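PDB 2Q1A: 2-dehydro-3-deoxy-D-arabinonate dehydratase from Sulfolobus solfataricus, which catalyses the magnesium-dependent dehydration of 2-dehydro-3-deoxy-D-arabinonate to 2,5-dioxopentanoate, a step in the oxidation of D-arabinonate to 2-oxoglutarate. Local coordinates for residues G222-N227 and T256-G261; E75-G80 and I115-T120; E129-R134 and D163-R168; P144-V149 and L157-M162; M1-V6 and S14-D19. All blocks are in the same frame, centred on the assembly; numbering follows the deposited sequence.

In the fold
Along the chain, contact 5 comes first, contact 2 follows, contact 3 then closes a loop with contact 4 nested inside it, and contact 1 comes last. Contacts 3 and 4 share strand 156-167, which strand 140-150 joins as a hairpin; D164 and E145 thus meet at one magnesium ion, although the contact centres lie about 17 Å apart. Contact 2, centred about 12 Å from contact 4, reaches the same site through K118 and F116, and contact 1 supplies a backbone grip on the bound keto acid. Contact 5, an N-terminal hairpin about 28 Å from contact 1 between centres, lies away from the metal and keto-acid site.

Contact 1: G222-N227 and T256-G261; sequences GSVNTN and TAIVPG. With 2KT (2-ketobutyric acid), chain C.
The backbone N of T256 donates to the carboxylate O of 2-ketobutyric acid over 2.9 Å, fairly straight at 154°, so a main-chain amide holds the acid group; I81 N and K182 NZ bind the same ligand. Close to that bond, CG2 of T256 lies 3.7 Å from the ligand O. The threonine hydroxyl is employed elsewhere: with OG1 anti to the backbone N (chi1 -164°) it turns from the ligand, accepts a weak hydrogen bond from I258 N at 3.3 Å, and is also bonded to P144 O, which ties the loop to strand 140-150. Beyond T256 the loop meets strand 217-225 by van der Waals contacts, with no hydrogen bond crossing. V224 straddles it: CG1 meets A257 CB at 3.7 Å, and CG2 lies 3.8 Å from I258 CG1, the two side chains sliding past each other in opposite directions. The extended chain of I258 carries CD1 onward to G222 O, 3.5 Å away. Glycine suits position 222, because a CB there would collide with I258 CG2. Cutting I258 back to alanine would remove CG1 and CD1 and is likely to open a gap beside V224 CG2 and G222 O. Past V224 the strand ends in an Asx turn, where N225 OD1 accepts N227 N on a lone pair, in the carbonyl plane, at 3.1 Å. Compact apolar residues thus seat the loop on the strand outermost in its sheet within this chain, backing the T256 N that meets the keto acid in the substrate site of this FAH-family enzyme.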
# COMPACT_ATOMS: atom_id res chain seq x y z
N GLY A 222 9.20 27.51 38.02
CA GLY A 222 10.65 27.54 37.89
C GLY A 222 11.12 27.92 36.50
O GLY A 222 10.47 27.57 35.51
N SER A 223 12.24 28.63 36.42
CA SER A 223 12.77 29.08 35.14
C SER A 223 14.30 29.09 35.09
O SER A 223 14.96 29.62 35.98
CB SER A 223 12.22 30.46 34.80
OG SER A 223 12.32 30.71 33.41
N VAL A 224 14.85 28.48 34.03
CA VAL A 224 16.30 28.50 33.77
C VAL A 224 16.55 28.84 32.29
O VAL A 224 15.79 28.42 31.41
CB VAL A 224 16.98 27.15 34.13
CG1 VAL A 224 18.45 27.15 33.74
CG2 VAL A 224 16.85 26.85 35.62
N ASN A 225 17.61 29.60 32.03
CA ASN A 225 18.01 29.94 30.67
C ASN A 225 19.06 28.96 30.13
O ASN A 225 19.86 28.40 30.88
CB ASN A 225 18.52 31.38 30.59
CG ASN A 225 18.55 31.92 29.17
OD1 ASN A 225 19.47 31.62 28.40
ND2 ASN A 225 17.56 32.73 28.81
N THR A 226 19.03 28.75 28.81
CA THR A 226 19.88 27.77 28.14
C THR A 226 21.36 28.17 28.07
O THR A 226 22.21 27.36 27.69
CB THR A 226 19.38 27.44 26.71
OG1 THR A 226 19.03 28.64 26.03
CG2 THR A 226 18.16 26.51 26.77
N ASN A 227 21.66 29.42 28.44
CA ASN A 227 23.05 29.85 28.59
C ASN A 227 23.75 29.17 29.78
O ASN A 227 24.94 29.36 30.00
CB ASN A 227 23.16 31.38 28.67
CG ASN A 227 22.36 31.98 29.81
OD1 ASN A 227 22.22 31.39 30.89
ND2 ASN A 227 21.82 33.17 29.58
N THR A 256 17.42 18.40 31.42
CA THR A 256 16.70 19.44 32.17
C THR A 256 17.55 20.18 33.21
O THR A 256 18.56 19.66 33.70
CB THR A 256 15.43 18.88 32.87
OG1 THR A 256 14.59 19.97 33.27
CG2 THR A 256 15.79 18.04 34.10
N ALA A 257 17.13 21.40 33.54
CA ALA A 257 17.76 22.20 34.59
C ALA A 257 16.78 22.53 35.73
O ALA A 257 17.19 23.03 36.78
CB ALA A 257 18.34 23.47 34.02
N ILE A 258 15.49 22.26 35.51
CA ILE A 258 14.46 22.58 36.49
C ILE A 258 13.95 21.31 37.18
O ILE A 258 13.27 20.48 36.57
CB ILE A 258 13.28 23.38 35.86
CG1 ILE A 258 13.80 24.62 35.13
CG2 ILE A 258 12.28 23.77 36.94
CD1 ILE A 258 12.79 25.30 34.23
N VAL A 259 14.31 21.18 38.45
CA VAL A 259 13.99 20.00 39.25
C VAL A 259 13.21 20.41 40.51
O VAL A 259 13.81 20.89 41.47
CB VAL A 259 15.28 19.21 39.64
CG1 VAL A 259 14.92 17.91 40.35
CG2 VAL A 259 16.15 18.93 38.42
N PRO A 260 11.87 20.24 40.49
CA PRO A 260 11.04 20.41 41.69
C PRO A 260 11.49 19.51 42.85
O PRO A 260 12.25 18.56 42.65
CB PRO A 260 9.65 19.98 41.21
CG PRO A 260 9.66 20.26 39.74
CD PRO A 260 11.05 19.92 39.30
N GLY A 261 11.03 19.84 44.05
CA GLY A 261 11.42 19.12 45.26
C GLY A 261 10.73 17.78 45.43
O GLY A 261 9.80 17.44 44.69
C4 2KT C . 18.49 11.55 33.65
C3 2KT C . 18.92 12.75 33.48
C2 2KT C . 18.12 13.51 32.84
O3 2KT C . 17.09 13.06 32.33
C 2KT C . 18.39 14.81 32.70
OXT 2KT C . 19.43 15.30 33.20
O 2KT C . 17.58 15.54 32.07

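Contact 2: E75-G80 and I115-T120; sequences EVWGSG and IFFKAT. With 2KT (2-ketobutyric acid), chain C.
G78 and F116 form a hydrogen-bonded pair in an antiparallel strand pairing that carries a classic beta bulge farther along. F116 CG sits between its backbone N and carbonyl carbon (chi1 59°), which folds the ring back over G78, and G78 CA makes a CH-pi contact 3.9 Å from the ring centroid. Glycine fits here since any CB would run into F116 CZ. That same CZ approaches O3 of 2-ketobutyric acid at 4.0 Å, so the phenylalanine lines the substrate pocket. Two backbone bonds between G78 and F116 fix its placement. Next comes the bulge, where V76 O accepts from both K118 N (2.9 Å) and A119 N (3.2 Å), reached from the same face of its carbonyl plane. The extra residue leaves K118 beside V76, pointing the same way, and the long lysine chain runs on to a salt bridge with D164, a magnesium ligand, and to K182 O. On the other face of the pairing, the edge of F117 meets the face of W77 in a T-shaped stack, planes at 88° and CD2 of F117 3.7 Å from CE2 of W77. A leucine in place of W77 would probably leave F117's edge without its aromatic face and E75 without the indole donor. F117 also stacks on F117 of the second subunit, while E75 OE2 forms a salt bridge with R123 of that subunit. The other oxygen, E75 OE1, lies in the indole plane and takes the W77 NE1 bond on its anti side, 3.0 Å long and nearly straight at 171°.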
# COMPACT_ATOMS: atom_id res chain seq x y z
N GLU A 75 12.11 7.38 16.61
CA GLU A 75 12.80 7.14 17.87
C GLU A 75 12.93 8.45 18.65
O GLU A 75 13.01 9.53 18.06
CB GLU A 75 14.20 6.55 17.62
CG GLU A 75 14.24 5.34 16.69
CD GLU A 75 15.61 4.67 16.61
OE1 GLU A 75 16.62 5.26 17.06
OE2 GLU A 75 15.67 3.54 16.09
N VAL A 76 12.93 8.35 19.98
CA VAL A 76 13.24 9.49 20.85
C VAL A 76 14.36 9.09 21.82
O VAL A 76 14.28 8.06 22.48
CB VAL A 76 12.00 9.99 21.66
CG1 VAL A 76 12.33 11.27 22.40
CG2 VAL A 76 10.81 10.23 20.75
N TRP A 77 15.39 9.92 21.89
CA TRP A 77 16.50 9.69 22.82
C TRP A 77 16.69 10.88 23.75
O TRP A 77 16.43 12.03 23.38
CB TRP A 77 17.81 9.42 22.09
CG TRP A 77 17.85 8.17 21.25
CD1 TRP A 77 17.21 7.96 20.07
CD2 TRP A 77 18.62 6.99 21.51
NE1 TRP A 77 17.52 6.71 19.58
CE2 TRP A 77 18.39 6.09 20.44
CE3 TRP A 77 19.49 6.59 22.54
CZ2 TRP A 77 18.97 4.83 20.38
CZ3 TRP A 77 20.07 5.33 22.48
CH2 TRP A 77 19.81 4.46 21.40
N GLY A 78 17.18 10.58 24.95
CA GLY A 78 17.46 11.60 25.95
C GLY A 78 18.93 11.75 26.28
O GLY A 78 19.73 10.82 26.11
N SER A 79 19.28 12.93 26.77
CA SER A 79 20.61 13.20 27.27
C SER A 79 20.47 13.56 28.74
O SER A 79 19.47 14.14 29.15
CB SER A 79 21.23 14.35 26.50
OG SER A 79 22.63 14.21 26.44
N GLY A 80 21.47 13.20 29.54
CA GLY A 80 21.39 13.41 30.98
C GLY A 80 22.49 14.27 31.56
O GLY A 80 23.62 14.25 31.08
N ILE A 115 23.58 9.24 27.54
CA ILE A 115 22.60 9.12 26.47
C ILE A 115 21.79 7.86 26.76
O ILE A 115 22.36 6.79 27.02
CB ILE A 115 23.29 8.98 25.08
CG1 ILE A 115 24.27 10.13 24.80
CG2 ILE A 115 22.25 8.81 23.95
CD1 ILE A 115 23.64 11.45 24.38
N PHE A 116 20.46 7.99 26.73
CA PHE A 116 19.56 6.85 26.97
C PHE A 116 18.42 6.83 25.96
O PHE A 116 18.13 7.85 25.32
CB PHE A 116 19.02 6.87 28.40
CG PHE A 116 18.25 8.12 28.75
CD1 PHE A 116 16.86 8.15 28.63
CD2 PHE A 116 18.91 9.27 29.18
CE1 PHE A 116 16.13 9.30 28.94
CE2 PHE A 116 18.19 10.43 29.49
CZ PHE A 116 16.80 10.45 29.37
N PHE A 117 17.79 5.67 25.80
CA PHE A 117 16.61 5.55 24.94
C PHE A 117 15.37 6.00 25.70
O PHE A 117 15.12 5.53 26.82
CB PHE A 117 16.43 4.12 24.43
CG PHE A 117 15.32 3.97 23.42
CD1 PHE A 117 14.09 3.42 23.79
CD2 PHE A 117 15.49 4.39 22.10
CE1 PHE A 117 13.05 3.28 22.86
CE2 PHE A 117 14.45 4.26 21.17
CZ PHE A 117 13.23 3.71 21.55
N LYS A 118 14.61 6.90 25.10
CA LYS A 118 13.47 7.52 25.78
C LYS A 118 12.11 6.95 25.41
O LYS A 118 11.35 6.56 26.31
CB LYS A 118 13.50 9.05 25.61
CG LYS A 118 12.30 9.78 26.22
CD LYS A 118 12.17 9.53 27.72
CE LYS A 118 10.80 9.94 28.22
NZ LYS A 118 10.64 9.73 29.69
N ALA A 119 11.79 6.91 24.12
CA ALA A 119 10.45 6.50 23.67
C ALA A 119 10.35 6.09 22.20
O ALA A 119 11.13 6.54 21.36
CB ALA A 119 9.44 7.63 23.96
N THR A 120 9.37 5.23 21.92
CA THR A 120 8.86 4.99 20.58
C THR A 120 7.68 5.95 20.35
O THR A 120 7.10 6.44 21.32
CB THR A 120 8.38 3.53 20.42
OG1 THR A 120 7.45 3.20 21.46
CG2 THR A 120 9.56 2.57 20.48
C4 2KT C . 18.49 11.55 33.65
C3 2KT C . 18.92 12.75 33.48
C2 2KT C . 18.12 13.51 32.84
O3 2KT C . 17.09 13.06 32.33
C 2KT C . 18.39 14.81 32.70
OXT 2KT C . 19.43 15.30 33.20
O 2KT C . 17.58 15.54 32.07

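Contact 3: E129-R134 and D163-R168; sequences EAIAVR and DDVSAR. With MG (magnesium ion), chain B.
I131 and V165 make the close-packed half of this contact, where two chain segments run almost in the same direction without a hydrogen bond between them. CG2 of V165 lies 4.1 Å from CG2 of I131, the two side chains crossing obliquely. With CG1 of I131 set between its backbone N and carbonyl carbon (chi1 57°), the isoleucine sends CD1 on toward D163, ending 3.7 Å from OD2 and nearly square to that side chain. The other valine branch, CG1, rests 3.6 Å from A132 O, a carbonyl that is itself bonded to Y184 OH. Branched aliphatic residues suit this place, filling the space between strand 131-133 and strand 156-167 in a buried setting. Farther on the fit is looser. R134 CD comes no nearer to A167 CB than 4.3 Å, and the guanidinium end passes on to D136 through NE, where R134 packs on R112 of the second subunit. The metal-binding chemistry involves D164, which holds magnesium through OD2 at 2.0 Å; its OD1 forms a salt bridge with K118. S166 OG donates to D164 O at 2.8 Å from above the carbonyl plane. The contact therefore divides its labour: mostly aliphatic packing, with the D163 carboxylate at its margin, backs the strand whose next residue gives OD2 to the magnesium ion, a hard metal.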
# COMPACT_ATOMS: atom_id res chain seq x y z
N GLU A 129 -2.86 16.67 25.27
CA GLU A 129 -3.10 15.26 25.57
C GLU A 129 -2.49 14.90 26.91
O GLU A 129 -1.62 15.61 27.41
CB GLU A 129 -2.52 14.38 24.45
CG GLU A 129 -3.23 14.55 23.12
CD GLU A 129 -2.43 14.04 21.92
OE1 GLU A 129 -1.28 13.59 22.12
OE2 GLU A 129 -2.95 14.10 20.79
N ALA A 130 -2.94 13.79 27.49
CA ALA A 130 -2.51 13.40 28.82
C ALA A 130 -1.16 12.70 28.85
O ALA A 130 -0.98 11.67 28.18
CB ALA A 130 -3.57 12.52 29.48
N ILE A 131 -0.21 13.25 29.62
CA ILE A 131 0.97 12.50 30.06
C ILE A 131 0.57 11.61 31.23
O ILE A 131 -0.53 11.75 31.77
CB ILE A 131 2.15 13.41 30.50
CG1 ILE A 131 1.73 14.38 31.62
CG2 ILE A 131 2.75 14.13 29.29
CD1 ILE A 131 2.89 15.12 32.26
N ALA A 132 1.45 10.69 31.62
CA ALA A 132 1.07 9.68 32.59
C ALA A 132 2.09 9.45 33.69
O ALA A 132 3.29 9.65 33.51
CB ALA A 132 0.71 8.37 31.90
N VAL A 133 1.57 9.04 34.85
CA VAL A 133 2.35 8.72 36.03
C VAL A 133 2.15 7.23 36.21
O VAL A 133 1.01 6.76 36.25
CB VAL A 133 1.81 9.49 37.28
CG1 VAL A 133 2.48 9.01 38.56
CG2 VAL A 133 2.01 10.98 37.12
N ARG A 134 3.26 6.49 36.31
CA ARG A 134 3.21 5.03 36.48
C ARG A 134 2.37 4.64 37.70
O ARG A 134 2.36 5.34 38.72
CB ARG A 134 4.62 4.46 36.62
CG ARG A 134 5.39 4.30 35.31
CD ARG A 134 6.76 3.64 35.57
NE ARG A 134 6.58 2.29 36.10
CZ ARG A 134 6.90 1.17 35.45
NH1 ARG A 134 7.45 1.22 34.24
NH2 ARG A 134 6.67 -0.01 36.03
N ASP A 163 8.85 17.16 27.27
CA ASP A 163 8.71 16.80 28.66
C ASP A 163 9.22 15.36 28.86
O ASP A 163 8.55 14.39 28.53
CB ASP A 163 7.23 16.92 29.04
CG ASP A 163 6.99 16.73 30.52
OD1 ASP A 163 7.91 16.29 31.24
OD2 ASP A 163 5.85 17.02 30.96
N ASP A 164 10.43 15.24 29.42
CA ASP A 164 10.98 13.94 29.79
C ASP A 164 10.38 13.47 31.13
O ASP A 164 11.00 13.58 32.19
CB ASP A 164 12.53 14.00 29.80
CG ASP A 164 13.18 12.74 30.35
OD1 ASP A 164 12.58 11.64 30.31
OD2 ASP A 164 14.33 12.84 30.84
N VAL A 165 9.17 12.94 31.06
CA VAL A 165 8.46 12.48 32.26
C VAL A 165 9.24 11.35 32.94
O VAL A 165 9.55 10.34 32.32
CB VAL A 165 7.00 12.05 31.91
CG1 VAL A 165 6.20 11.81 33.17
CG2 VAL A 165 6.32 13.12 31.07
N SER A 166 9.57 11.53 34.22
CA SER A 166 10.43 10.58 34.94
C SER A 166 9.87 10.12 36.30
O SER A 166 9.59 10.94 37.17
CB SER A 166 11.83 11.18 35.15
OG SER A 166 12.31 11.84 33.99
N ALA A 167 9.73 8.80 36.47
CA ALA A 167 9.45 8.20 37.79
C ALA A 167 10.70 8.25 38.66
O ALA A 167 11.41 7.25 38.83
CB ALA A 167 8.95 6.76 37.64
N ARG A 168 10.96 9.44 39.22
CA ARG A 168 12.16 9.73 40.00
C ARG A 168 12.40 8.80 41.19
O ARG A 168 13.55 8.51 41.54
CB ARG A 168 12.15 11.19 40.44
CG ARG A 168 12.25 12.20 39.29
CD ARG A 168 13.62 12.14 38.61
NE ARG A 168 14.69 12.17 39.60
CZ ARG A 168 15.25 13.29 40.06
NH1 ARG A 168 14.86 14.47 39.60
NH2 ARG A 168 16.21 13.22 40.97
MG MG B . 15.64 14.35 31.27
O HOH W 1 16.81 14.30 29.41

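Contact 4: P144-V149 and L157-M162; sequences PELAVV and LGYTIM. With MG (magnesium ion), chain B.
P144 meets M162 through the main chain, its C lying 3.8 Å from M162 O; its ring packs instead on I258 and I274. E145 follows, pairing with M162 by two backbone hydrogen bonds. CG sits anti to the carbonyl carbon (chi1 -54°) and the chain runs out extended, bringing OE1 to magnesium at 2.0 Å. OE2 stays off the metal and takes a weak bond from the metal-bound water, the water O lying 2.7 Å from E145 OE2; T253 OG1 and G255 N hold it too. L146, on the opposite face of the hairpin, lays CD1 obliquely against Y159 CD1 at 4.0 Å. A147 then returns to the side of E145, and its small CB touches both T160 CG2 and M162 CB, the latter 3.9 Å off, while T160 OG1 is satisfied by V193 O on the neighbouring strand. V148 runs alongside Y159, pointing the same way, with CG1 3.6 Å from CE1 of the ring. At V149 the pairing is disturbed by a classic beta bulge, for V149 O faces both L157 N and, weakly at 3.5 Å, G158 N. Backbone bonds through both N and O of E145 thus fix its place in the hairpin, and its carboxylate binds the ion through OE1 and may also orient the metal-bound water through a weak bond to OE2.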
# COMPACT_ATOMS: atom_id res chain seq x y z
N PRO A 144 11.34 19.69 31.96
CA PRO A 144 11.26 20.64 30.85
C PRO A 144 12.58 20.70 30.10
O PRO A 144 13.60 21.02 30.70
CB PRO A 144 10.97 21.98 31.54
CG PRO A 144 11.47 21.82 32.93
CD PRO A 144 11.35 20.37 33.27
N GLU A 145 12.55 20.37 28.81
CA GLU A 145 13.77 20.25 28.03
C GLU A 145 13.62 20.81 26.62
O GLU A 145 12.55 20.72 26.02
CB GLU A 145 14.21 18.79 27.96
CG GLU A 145 14.36 18.11 29.32
CD GLU A 145 15.05 16.75 29.26
OE1 GLU A 145 15.05 16.05 30.30
OE2 GLU A 145 15.61 16.39 28.20
N LEU A 146 14.70 21.40 26.11
CA LEU A 146 14.79 21.73 24.70
C LEU A 146 15.18 20.46 23.94
O LEU A 146 16.08 19.71 24.36
CB LEU A 146 15.83 22.83 24.46
CG LEU A 146 16.16 23.22 23.01
CD1 LEU A 146 15.00 23.97 22.37
CD2 LEU A 146 17.44 24.04 22.95
N ALA A 147 14.50 20.21 22.83
CA ALA A 147 14.73 19.02 22.03
C ALA A 147 14.95 19.35 20.56
O ALA A 147 14.30 20.25 20.02
CB ALA A 147 13.58 18.05 22.20
N VAL A 148 15.87 18.63 19.94
CA VAL A 148 16.13 18.81 18.51
C VAL A 148 15.51 17.69 17.68
O VAL A 148 15.46 16.53 18.11
CB VAL A 148 17.65 18.92 18.19
CG1 VAL A 148 18.19 20.29 18.62
CG2 VAL A 148 18.45 17.78 18.85
N VAL A 149 15.03 18.04 16.49
CA VAL A 149 14.66 17.06 15.48
C VAL A 149 15.87 16.88 14.55
O VAL A 149 16.45 17.87 14.08
CB VAL A 149 13.40 17.46 14.68
CG1 VAL A 149 12.99 16.36 13.72
CG2 VAL A 149 12.24 17.76 15.62
N LEU A 157 17.22 19.58 12.22
CA LEU A 157 16.15 19.99 11.31
C LEU A 157 15.19 20.98 11.97
O LEU A 157 14.44 21.67 11.28
CB LEU A 157 15.35 18.78 10.82
CG LEU A 157 16.03 17.67 10.01
CD1 LEU A 157 15.07 16.51 9.80
CD2 LEU A 157 16.55 18.20 8.68
N GLY A 158 15.22 21.03 13.30
CA GLY A 158 14.37 21.94 14.05
C GLY A 158 14.43 21.77 15.55
O GLY A 158 15.16 20.91 16.06
N TYR A 159 13.67 22.61 16.25
CA TYR A 159 13.62 22.61 17.72
C TYR A 159 12.19 22.49 18.20
O TYR A 159 11.26 22.90 17.50
CB TYR A 159 14.21 23.90 18.29
CG TYR A 159 15.66 24.16 17.95
CD1 TYR A 159 16.69 23.66 18.75
CD2 TYR A 159 16.01 24.93 16.83
CE1 TYR A 159 18.02 23.91 18.45
CE2 TYR A 159 17.34 25.18 16.52
CZ TYR A 159 18.34 24.67 17.33
OH TYR A 159 19.66 24.91 17.03
N THR A 160 12.01 21.96 19.41
CA THR A 160 10.70 21.82 20.02
C THR A 160 10.82 21.69 21.55
O THR A 160 11.93 21.56 22.09
CB THR A 160 9.92 20.61 19.40
OG1 THR A 160 8.53 20.69 19.76
CG2 THR A 160 10.50 19.28 19.86
N ILE A 161 9.69 21.75 22.25
CA ILE A 161 9.64 21.56 23.69
C ILE A 161 9.36 20.09 23.99
O ILE A 161 8.41 19.52 23.43
CB ILE A 161 8.49 22.40 24.32
CG1 ILE A 161 8.71 23.90 24.09
CG2 ILE A 161 8.30 22.05 25.80
CD1 ILE A 161 7.42 24.69 24.02
N MET A 162 10.15 19.49 24.87
CA MET A 162 9.85 18.13 25.33
C MET A 162 9.74 18.05 26.84
O MET A 162 10.44 18.75 27.58
CB MET A 162 10.88 17.10 24.82
CG MET A 162 10.49 15.64 25.09
SD MET A 162 11.35 14.39 24.10
CE MET A 162 10.42 14.45 22.58
MG MG B . 15.64 14.35 31.27
O HOH W 1 16.81 14.30 29.41

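Contact 5: M1-V6 and S14-D19; sequences MKLFRV and SYAILD
F4 and Y15 form the apolar centre of this N-terminal hairpin. F4 CG stands between its own backbone N and carbonyl carbon (chi1 62°), which turns the ring across the partner strand so that Y15 CB lies over one face, 3.5 Å from CZ of F4. The two rings are nearly parallel, 23° between planes, but slid so far apart that they barely overlap. I17 CG1 approaches the F4 ring at its edge, 3.9 Å from CE1, and V6 CG2 does the same to the Y15 ring at CE2, so beta-branched residues close the ends of the aromatic pair. On the other face of the hairpin the small A16 leaves room for M1, whose CG touches its CB at 3.6 Å, and for L3, whose CD1 lies 4.0 Å away. Backbone hydrogen bonds of K2 with I17 and of F4 with Y15 join the two strands. Toward the polar edge, a water bridges S14 OG, at 2.8 Å, and F4 O, the latter by a weak bond. The methylenes of R5 pass beside that hydroxyl, CG at 3.9 Å from OG, before the guanidinium group reaches D72 and K69 O. K2 NZ likewise ends on N278 O. Backbone hydrogen bonds and apolar side chains together hold the hairpin while polar ends are spent on distant partners, and Y15 OH, bonded to D46 of the third subunit, links this hairpin to that subunit.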
# COMPACT_ATOMS: atom_id res chain seq x y z
N MET A 1 9.71 28.99 9.75
CA MET A 1 8.51 28.13 9.59
C MET A 1 8.24 27.36 10.89
O MET A 1 9.16 26.83 11.52
CB MET A 1 8.71 27.17 8.40
CG MET A 1 7.70 26.03 8.30
SD MET A 1 7.83 25.08 6.76
CE MET A 1 9.16 23.94 7.14
N LYS A 2 6.97 27.32 11.29
CA LYS A 2 6.56 26.54 12.45
C LYS A 2 5.52 25.48 12.05
O LYS A 2 4.44 25.82 11.56
CB LYS A 2 6.04 27.46 13.56
CG LYS A 2 7.02 28.59 13.90
CD LYS A 2 6.58 29.46 15.06
CE LYS A 2 7.53 30.64 15.22
NZ LYS A 2 7.53 31.20 16.59
N LEU A 3 5.87 24.21 12.23
CA LEU A 3 5.01 23.09 11.85
C LEU A 3 4.10 22.65 12.97
O LEU A 3 4.54 22.48 14.11
CB LEU A 3 5.84 21.88 11.43
CG LEU A 3 5.99 21.54 9.96
CD1 LEU A 3 6.71 22.66 9.25
CD2 LEU A 3 6.75 20.23 9.79
N PHE A 4 2.83 22.44 12.64
CA PHE A 4 1.93 21.71 13.53
C PHE A 4 1.11 20.67 12.77
O PHE A 4 1.13 20.63 11.55
CB PHE A 4 1.07 22.67 14.39
CG PHE A 4 0.14 23.57 13.60
CD1 PHE A 4 0.61 24.72 12.97
CD2 PHE A 4 -1.22 23.29 13.55
CE1 PHE A 4 -0.25 25.56 12.27
CE2 PHE A 4 -2.10 24.13 12.85
CZ PHE A 4 -1.61 25.27 12.21
N ARG A 5 0.40 19.82 13.51
CA ARG A 5 -0.40 18.76 12.91
C ARG A 5 -1.71 18.58 13.66
O ARG A 5 -1.74 18.64 14.89
CB ARG A 5 0.38 17.44 12.89
CG ARG A 5 -0.31 16.30 12.12
CD ARG A 5 0.60 15.11 11.90
NE ARG A 5 0.97 14.46 13.16
CZ ARG A 5 1.52 13.26 13.26
NH1 ARG A 5 1.76 12.54 12.17
NH2 ARG A 5 1.81 12.76 14.45
N VAL A 6 -2.78 18.37 12.91
CA VAL A 6 -4.07 18.03 13.51
C VAL A 6 -4.55 16.64 13.08
O VAL A 6 -4.24 16.17 11.98
CB VAL A 6 -5.19 19.09 13.20
CG1 VAL A 6 -4.74 20.48 13.61
CG2 VAL A 6 -5.60 19.07 11.73
N SER A 14 -1.05 18.29 8.08
CA SER A 14 0.03 19.15 8.55
C SER A 14 -0.07 20.58 8.02
O SER A 14 -0.55 20.82 6.90
CB SER A 14 1.40 18.56 8.20
OG SER A 14 1.71 17.47 9.04
N TYR A 15 0.41 21.53 8.83
CA TYR A 15 0.33 22.95 8.51
C TYR A 15 1.61 23.67 8.94
O TYR A 15 2.31 23.21 9.85
CB TYR A 15 -0.86 23.60 9.22
CG TYR A 15 -2.23 23.12 8.82
CD1 TYR A 15 -2.89 23.65 7.71
CD2 TYR A 15 -2.89 22.15 9.57
CE1 TYR A 15 -4.17 23.21 7.35
CE2 TYR A 15 -4.16 21.71 9.22
CZ TYR A 15 -4.79 22.24 8.12
OH TYR A 15 -6.05 21.79 7.78
N ALA A 16 1.90 24.79 8.30
CA ALA A 16 3.06 25.60 8.64
C ALA A 16 2.71 27.08 8.67
O ALA A 16 2.01 27.58 7.78
CB ALA A 16 4.19 25.34 7.66
N ILE A 17 3.18 27.77 9.71
CA ILE A 17 3.06 29.23 9.82
C ILE A 17 4.35 29.86 9.36
O ILE A 17 5.44 29.48 9.81
CB ILE A 17 2.84 29.69 11.28
CG1 ILE A 17 1.85 28.80 11.99
CG2 ILE A 17 2.39 31.15 11.32
CD1 ILE A 17 2.32 28.43 13.36
N LEU A 18 4.23 30.81 8.44
CA LEU A 18 5.36 31.61 8.00
C LEU A 18 5.36 32.93 8.75
O LEU A 18 4.30 33.41 9.17
CB LEU A 18 5.29 31.85 6.49
CG LEU A 18 5.93 30.81 5.57
CD1 LEU A 18 5.44 29.38 5.82
CD2 LEU A 18 5.72 31.19 4.10
N ASP A 19 6.55 33.52 8.92
CA ASP A 19 6.75 34.73 9.74
C ASP A 19 5.54 35.68 9.78
O ASP A 19 5.15 36.15 10.85
CB ASP A 19 8.02 35.48 9.31
CG ASP A 19 9.31 34.82 9.81
OD1 ASP A 19 9.35 34.38 10.98
OD2 ASP A 19 10.28 34.75 9.03
O HOH W 2 3.34 18.72 11.01